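Local coordinates for protein cytochrome P450 (CYP102L1) (Mycobacterium phage Adler, PDB 6N6Q) that probably oxidises organic substrates as a haem-dependent monooxygenase of the cytochrome P450 family, encoded by a mycobacteriophage, at residues 140-143 with 144-147; 179-182 with 183-187; 390-393 with 394-397. One frame throughout, in Å; residues are numbered along the deposited sequence.

Overall arrangement
The three contacts follow one another along the chain of a single cytochrome P450 fold, and each lies at a helix end or a turn. Contact 1 ends helix 119-145, contact 2 starts helix 183-196, and contact 3 is a turn leading into helix 398-402. The centres of contacts 1 and 2 are about 24 Å apart, yet they touch through Arg143 and His179, Arg143 joined by a salt bridge and His179 by a weak hydrogen bond to Glu155 on helix 152-169. Contact 3 lies across the chain's centre from contact 2, centres about 38 Å apart, against helix 329-341. The side chains of Phe184 and Met396 lie about 14 and about 13 Å from the haem.

Contact 1: 140-143 with 144-147; sequences WNTR and AQNN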
loop_
_atom_site.group_PDB
_atom_site.type_symbol
_atom_site.label_atom_id
_atom_site.label_comp_id
_atom_site.label_asym_id
_atom_site.label_seq_id
_atom_site.Cartn_x
_atom_site.Cartn_y
_atom_site.Cartn_z
ATOM N N TRP A 140 -11.018 -20.335 2.471
ATOM C CA TRP A 140 -11.523 -20.294 1.105
ATOM C C TRP A 140 -11.846 -21.679 0.559
ATOM O O TRP A 140 -12.545 -21.781 -0.454
ATOM C CB TRP A 140 -10.519 -19.585 0.192
ATOM C CG TRP A 140 -10.596 -18.088 0.285
ATOM C CD1 TRP A 140 -11.300 -17.360 1.200
ATOM C CD2 TRP A 140 -9.954 -17.137 -0.575
ATOM N NE1 TRP A 140 -11.134 -16.017 0.966
ATOM C CE2 TRP A 140 -10.313 -15.853 -0.118
ATOM C CE3 TRP A 140 -9.110 -17.246 -1.685
ATOM C CZ2 TRP A 140 -9.858 -14.687 -0.732
ATOM C CZ3 TRP A 140 -8.663 -16.088 -2.295
ATOM C CH2 TRP A 140 -9.036 -14.826 -1.815
ATOM N N ASN A 141 -11.351 -22.743 1.197
ATOM C CA ASN A 141 -11.765 -24.090 0.814
ATOM C C ASN A 141 -13.259 -24.279 1.039
ATOM O O ASN A 141 -13.972 -24.797 0.170
ATOM C CB ASN A 141 -10.972 -25.135 1.602
ATOM C CG ASN A 141 -9.545 -25.284 1.111
ATOM O OD1 ASN A 141 -9.242 -25.010 -0.053
ATOM N ND2 ASN A 141 -8.661 -25.728 1.996
ATOM N N THR A 142 -13.753 -23.859 2.207
ATOM C CA THR A 142 -15.172 -24.002 2.513
ATOM C C THR A 142 -16.029 -23.171 1.565
ATOM O O THR A 142 -17.118 -23.597 1.166
ATOM C CB THR A 142 -15.434 -23.599 3.964
ATOM O OG1 THR A 142 -14.527 -24.299 4.825
ATOM C CG2 THR A 142 -16.863 -23.933 4.363
ATOM N N ARG A 143 -15.550 -21.982 1.191
ATOM C CA ARG A 143 -16.308 -21.144 0.270
ATOM C C ARG A 143 -16.299 -21.714 -1.142
ATOM O O ARG A 143 -17.295 -21.591 -1.864
ATOM C CB ARG A 143 -15.750 -19.721 0.281
ATOM C CG ARG A 143 -15.521 -19.180 1.681
ATOM C CD ARG A 143 -15.309 -17.681 1.675
ATOM N NE ARG A 143 -16.446 -16.981 1.087
ATOM C CZ ARG A 143 -16.686 -15.686 1.248
ATOM N NH1 ARG A 143 -15.873 -14.946 1.990
ATOM N NH2 ARG A 143 -17.743 -15.130 0.673
ATOM N N ALA A 144 -15.191 -22.334 -1.553
ATOM C CA ALA A 144 -15.162 -23.015 -2.843
ATOM C C ALA A 144 -16.090 -24.221 -2.844
ATOM O O ALA A 144 -16.734 -24.518 -3.857
ATOM C CB ALA A 144 -13.733 -23.437 -3.182
ATOM N N GLN A 145 -16.169 -24.926 -1.714
ATOM C CA GLN A 145 -17.054 -26.079 -1.604
ATOM C C GLN A 145 -18.519 -25.669 -1.712
ATOM O O GLN A 145 -19.334 -26.400 -2.288
ATOM C CB GLN A 145 -16.784 -26.803 -0.284
ATOM C CG GLN A 145 -17.931 -27.649 0.236
ATOM C CD GLN A 145 -17.667 -28.171 1.635
ATOM O OE1 GLN A 145 -16.699 -27.775 2.284
ATOM N NE2 GLN A 145 -18.527 -29.068 2.106
ATOM N N ASN A 146 -18.867 -24.503 -1.175
ATOM C CA ASN A 146 -20.242 -24.021 -1.178
ATOM C C ASN A 146 -20.571 -23.164 -2.393
ATOM O O ASN A 146 -21.665 -22.593 -2.450
ATOM C CB ASN A 146 -20.527 -23.237 0.106
ATOM C CG ASN A 146 -20.402 -24.095 1.350
ATOM O OD1 ASN A 146 -20.469 -25.323 1.281
ATOM N ND2 ASN A 146 -20.221 -23.451 2.498
ATOM N N ASN A 147 -19.654 -23.061 -3.359
ATOM C CA ASN A 147 -19.900 -22.351 -4.616
ATOM C C ASN A 147 -20.325 -20.905 -4.356
ATOM O O ASN A 147 -21.346 -20.429 -4.859
ATOM C CB ASN A 147 -20.945 -23.092 -5.458
ATOM C CG ASN A 147 -20.808 -22.812 -6.941
ATOM O OD1 ASN A 147 -21.099 -21.711 -7.410
ATOM N ND2 ASN A 147 -20.375 -23.817 -7.692
#
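Ala144 N donates to Trp140 O at 2.9 Å with an N-H...O angle of 155°, a sound bond in the last turn of helix 119-145, which a Schellman motif then ends. Two more i to i+4 bonds follow: Gln145 N reaches Asn141 O at 2.9 Å, and Asn146 N reaches Thr142 O at 3.1 Å. Beyond them the pattern changes. Asn146 is the first residue to leave helical geometry, and Asn147 turns to a positive phi of 56°, the C-prime conformation of the motif. Its closing pairs are Ser148 N to Arg143 O and a weak bond from Asn147 N to Ala144 O of 3.3 Å.

The side chains follow the helix surface. Ala144 CB lies 3.4 Å from Trp140 O, out beyond the oxygen end of that carbonyl, and its methyl also touches Phe440 and Asn469. The Trp140 indole turns away from this last turn and packs on Phe440, Leu467 and Ile150. Its NE1 donates to Glu155 OE1, whereas Arg143 NH1 forms a salt bridge with Glu155 OE2; one carboxylate of helix 152-169 therefore holds both side chains, and would be expected to limit the swing of the bent Arg143 chain.

On the exposed face, Thr142 and Asn146 run side by side and point the same way. Asn146 CG stands anti to its own carbonyl carbon, chi1 -63°, which folds the amide back over the preceding turn and leaves CG 3.3 Å from Thr142 O. ND2 makes no hydrogen bond to that oxygen, its angle being poor. It also has a methyl beside it, Asn146 ND2 lying 3.9 Å from Thr142 CG2.

Contact 2: 179-182 with 183-187; sequences HSEN and PFITA
Between Asn182 and Pro183 the backbone changes from extended, psi 143° at Asn182, to helical, and Asn182 O takes a weak bond from Thr186 N at 3.3 Å. The same oxygen also accepts from the hydroxyl of that residue, Thr186 OG1 to Asn182 O measuring 3.1 Å, so two donors of one residue grip it. With CG anti to the backbone N, chi1 -159°, the Asn182 amide swings forward over the start of the helix. There Asn182 OD1 receives Phe184 N at 3.1 Å, in the carbonyl plane and on a lone pair. This is an N-cap on helix 183-196, the F helix of the P450 fold; the first helical position is Pro183, which has no N-H to be capped. The other end of the amide is tied elsewhere, ND2 donating to Phe173 O. Phe184 CB lies 3.4 Å from Asn182 OD1, and from there the ring leads away to meet that of Phe173 almost parallel, with Leu273 and Leu276 of helix 265-296 also against it.

Glu181, its chain bent at chi2, reaches forward and crosses the Ile185 side chain at a slant. Its carboxylate meets a methyl: Glu181 OE2 is 3.2 Å from Ile185 CG2, while OE2 also takes a weak bond from Asn174 ND2. Asn182 CB approaches that same Ile185 CG2 to 3.6 Å.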
loop_
_atom_site.group_PDB
_atom_site.type_symbol
_atom_site.label_atom_id
_atom_site.label_comp_id
_atom_site.label_asym_id
_atom_site.label_seq_id
_atom_site.Cartn_x
_atom_site.Cartn_y
_atom_site.Cartn_z
ATOM N N HIS A 179 -15.815 -14.522 10.671
ATOM C CA HIS A 179 -16.241 -13.279 10.038
ATOM C C HIS A 179 -16.671 -12.213 11.038
ATOM O O HIS A 179 -17.273 -11.210 10.636
ATOM C CB HIS A 179 -17.367 -13.543 9.035
ATOM C CG HIS A 179 -16.891 -13.670 7.621
ATOM N ND1 HIS A 179 -16.308 -14.820 7.133
ATOM C CD2 HIS A 179 -16.895 -12.786 6.597
ATOM C CE1 HIS A 179 -15.981 -14.641 5.865
ATOM N NE2 HIS A 179 -16.327 -13.414 5.515
ATOM N N SER A 180 -16.385 -12.398 12.322
ATOM C CA SER A 180 -16.555 -11.320 13.284
ATOM C C SER A 180 -15.369 -10.372 13.191
ATOM O O SER A 180 -14.219 -10.802 13.066
ATOM C CB SER A 180 -16.681 -11.872 14.704
ATOM O OG SER A 180 -17.829 -12.691 14.835
ATOM N N GLU A 181 -15.651 -9.075 13.240
ATOM C CA GLU A 181 -14.617 -8.060 13.111
ATOM C C GLU A 181 -14.175 -7.586 14.490
ATOM O O GLU A 181 -15.001 -7.365 15.379
ATOM C CB GLU A 181 -15.106 -6.875 12.277
ATOM C CG GLU A 181 -13.976 -6.063 11.658
ATOM C CD GLU A 181 -13.101 -6.894 10.734
ATOM O OE1 GLU A 181 -13.647 -7.744 9.998
ATOM O OE2 GLU A 181 -11.866 -6.706 10.746
ATOM N N ASN A 182 -12.865 -7.445 14.657
ATOM C CA ASN A 182 -12.321 -6.966 15.917
ATOM C C ASN A 182 -12.803 -5.539 16.173
ATOM O O ASN A 182 -12.951 -4.754 15.229
ATOM C CB ASN A 182 -10.791 -7.014 15.877
ATOM C CG ASN A 182 -10.169 -7.035 17.256
ATOM O OD1 ASN A 182 -9.958 -5.991 17.872
ATOM N ND2 ASN A 182 -9.859 -8.230 17.747
ATOM N N PRO A 183 -13.086 -5.174 17.426
ATOM C CA PRO A 183 -13.488 -3.783 17.693
ATOM C C PRO A 183 -12.392 -2.777 17.393
ATOM O O PRO A 183 -12.697 -1.658 16.961
ATOM C CB PRO A 183 -13.851 -3.801 19.185
ATOM C CG PRO A 183 -13.130 -4.992 19.742
ATOM C CD PRO A 183 -13.127 -6.008 18.638
ATOM N N PHE A 184 -11.124 -3.145 17.596
ATOM C CA PHE A 184 -10.027 -2.218 17.340
ATOM C C PHE A 184 -9.974 -1.815 15.871
ATOM O O PHE A 184 -9.885 -0.626 15.544
ATOM C CB PHE A 184 -8.699 -2.841 17.772
ATOM C CG PHE A 184 -7.494 -2.028 17.388
ATOM C CD1 PHE A 184 -7.049 -0.999 18.200
ATOM C CD2 PHE A 184 -6.805 -2.291 16.213
ATOM C CE1 PHE A 184 -5.943 -0.249 17.852
ATOM C CE2 PHE A 184 -5.698 -1.544 15.859
ATOM C CZ PHE A 184 -5.266 -0.521 16.680
ATOM N N ILE A 185 -10.020 -2.796 14.967
ATOM C CA ILE A 185 -9.922 -2.484 13.544
ATOM C C ILE A 185 -11.139 -1.689 13.081
ATOM O O ILE A 185 -11.034 -0.858 12.170
ATOM C CB ILE A 185 -9.724 -3.777 12.725
ATOM C CG1 ILE A 185 -9.683 -3.478 11.225
ATOM C CG2 ILE A 185 -10.806 -4.786 13.033
ATOM C CD1 ILE A 185 -8.526 -2.596 10.817
ATOM N N THR A 186 -12.299 -1.900 13.707
ATOM C CA THR A 186 -13.472 -1.104 13.361
ATOM C C THR A 186 -13.288 0.353 13.771
ATOM O O THR A 186 -13.663 1.267 13.026
ATOM C CB THR A 186 -14.723 -1.692 14.017
ATOM O OG1 THR A 186 -14.893 -3.049 13.593
ATOM C CG2 THR A 186 -15.954 -0.900 13.620
ATOM N N ALA A 187 -12.702 0.590 14.947
ATOM C CA ALA A 187 -12.490 1.958 15.406
ATOM C C ALA A 187 -11.478 2.689 14.529
ATOM O O ALA A 187 -11.611 3.895 14.291
ATOM C CB ALA A 187 -12.036 1.957 16.866
#

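Contact 3: 390-393 with 394-397; sequences EFKP and ERMS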
loop_
_atom_site.group_PDB
_atom_site.type_symbol
_atom_site.label_atom_id
_atom_site.label_comp_id
_atom_site.label_asym_id
_atom_site.label_seq_id
_atom_site.Cartn_x
_atom_site.Cartn_y
_atom_site.Cartn_z
ATOM N N GLU A 390 -2.825 -2.126 -21.858
ATOM C CA GLU A 390 -3.009 -3.568 -21.816
ATOM C C GLU A 390 -2.225 -4.172 -20.657
ATOM O O GLU A 390 -1.154 -3.685 -20.286
ATOM C CB GLU A 390 -2.565 -4.214 -23.130
ATOM C CG GLU A 390 -3.095 -3.526 -24.378
ATOM C CD GLU A 390 -2.756 -4.282 -25.650
ATOM O OE1 GLU A 390 -3.623 -4.355 -26.547
ATOM O OE2 GLU A 390 -1.628 -4.811 -25.750
ATOM N N PHE A 391 -2.772 -5.245 -20.088
ATOM C CA PHE A 391 -2.098 -5.999 -19.033
ATOM C C PHE A 391 -1.188 -7.024 -19.702
ATOM O O PHE A 391 -1.655 -8.040 -20.221
ATOM C CB PHE A 391 -3.110 -6.664 -18.107
ATOM C CG PHE A 391 -2.487 -7.399 -16.953
ATOM C CD1 PHE A 391 -2.103 -6.720 -15.809
ATOM C CD2 PHE A 391 -2.289 -8.768 -17.010
ATOM C CE1 PHE A 391 -1.527 -7.391 -14.744
ATOM C CE2 PHE A 391 -1.716 -9.444 -15.948
ATOM C CZ PHE A 391 -1.334 -8.755 -14.815
ATOM N N LYS A 392 0.114 -6.748 -19.705
ATOM C CA LYS A 392 1.104 -7.625 -20.328
ATOM C C LYS A 392 2.283 -7.769 -19.373
ATOM O O LYS A 392 3.158 -6.889 -19.322
ATOM C CB LYS A 392 1.556 -7.087 -21.682
ATOM C CG LYS A 392 0.418 -6.762 -22.638
ATOM C CD LYS A 392 0.925 -6.185 -23.952
ATOM C CE LYS A 392 1.595 -7.246 -24.809
ATOM N NZ LYS A 392 1.874 -6.744 -26.183
ATOM N N PRO A 393 2.338 -8.855 -18.598
ATOM C CA PRO A 393 3.424 -9.001 -17.613
ATOM C C PRO A 393 4.812 -9.022 -18.226
ATOM O O PRO A 393 5.755 -8.518 -17.604
ATOM C CB PRO A 393 3.095 -10.334 -16.925
ATOM C CG PRO A 393 1.627 -10.521 -17.140
ATOM C CD PRO A 393 1.340 -9.932 -18.490
ATOM N N GLU A 394 4.967 -9.585 -19.428
ATOM C CA GLU A 394 6.283 -9.657 -20.053
ATOM C C GLU A 394 6.872 -8.278 -20.322
ATOM O O GLU A 394 8.085 -8.162 -20.533
ATOM C CB GLU A 394 6.210 -10.459 -21.356
ATOM C CG GLU A 394 6.038 -11.962 -21.168
ATOM C CD GLU A 394 4.582 -12.396 -21.121
ATOM O OE1 GLU A 394 3.707 -11.545 -20.839
ATOM O OE2 GLU A 394 4.313 -13.592 -21.374
ATOM N N ARG A 395 6.039 -7.236 -20.316
ATOM C CA ARG A 395 6.530 -5.875 -20.503
ATOM C C ARG A 395 7.501 -5.464 -19.404
ATOM O O ARG A 395 8.465 -4.735 -19.669
ATOM C CB ARG A 395 5.346 -4.908 -20.546
ATOM C CG ARG A 395 5.718 -3.439 -20.585
ATOM C CD ARG A 395 4.622 -2.589 -19.962
ATOM N NE ARG A 395 3.286 -3.073 -20.300
ATOM C CZ ARG A 395 2.664 -2.818 -21.446
ATOM N NH1 ARG A 395 3.260 -2.085 -22.379
ATOM N NH2 ARG A 395 1.447 -3.297 -21.663
ATOM N N MET A 396 7.275 -5.925 -18.175
ATOM C CA MET A 396 8.036 -5.459 -17.022
ATOM C C MET A 396 9.376 -6.164 -16.855
ATOM O O MET A 396 9.992 -6.040 -15.790
ATOM C CB MET A 396 7.202 -5.615 -15.748
ATOM C CG MET A 396 5.893 -4.845 -15.777
ATOM S SD MET A 396 6.133 -3.095 -16.146
ATOM C CE MET A 396 7.084 -2.573 -14.720
ATOM N N SER A 397 9.846 -6.889 -17.866
ATOM C CA SER A 397 11.168 -7.492 -17.789
ATOM C C SER A 397 12.248 -6.426 -17.959
ATOM O O SER A 397 12.012 -5.341 -18.496
ATOM C CB SER A 397 11.329 -8.576 -18.854
ATOM O OG SER A 397 11.394 -8.011 -20.151
#
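Arg395 and Lys392 cross at about a right angle, with Lys392 CD 3.7 Å from Arg395 NH2, approaching the guanidinium obliquely. The guanidinium meets a backbone oxygen at its edge: Arg395 NH2 gives a weak bond to Glu390 O, 3.0 Å long but bent to 126°. A kink at chi3, -39°, carries the group back over the preceding residues. The lysine tip turns elsewhere, NZ forming a salt bridge with Asp387. Pro393 and Glu394 instead lie side by side, Glu394 OE1 coming 3.7 Å from Pro393 CD.

The backbone here makes a turn of 3-10 character. Arg395 N bonds Lys392 O at 3.1 Å and Met396 N bonds Pro393 O at 3.1 Å, consecutive i to i+3 bonds that fit it. Ser397 OG caps Asn400 N at the start of helix 398-402.

The remaining guanidinium nitrogens make salt bridges, NE with Glu337 and NH1 with Asp387, and Arg340 also lies near NE. Glu337 and Arg340 form the ExxR motif of helix 329-341, the K helix; with Arg395 of the Pro-Glu-Arg segment they make up the Glu-Arg-Arg triad characteristic of the P450 fold.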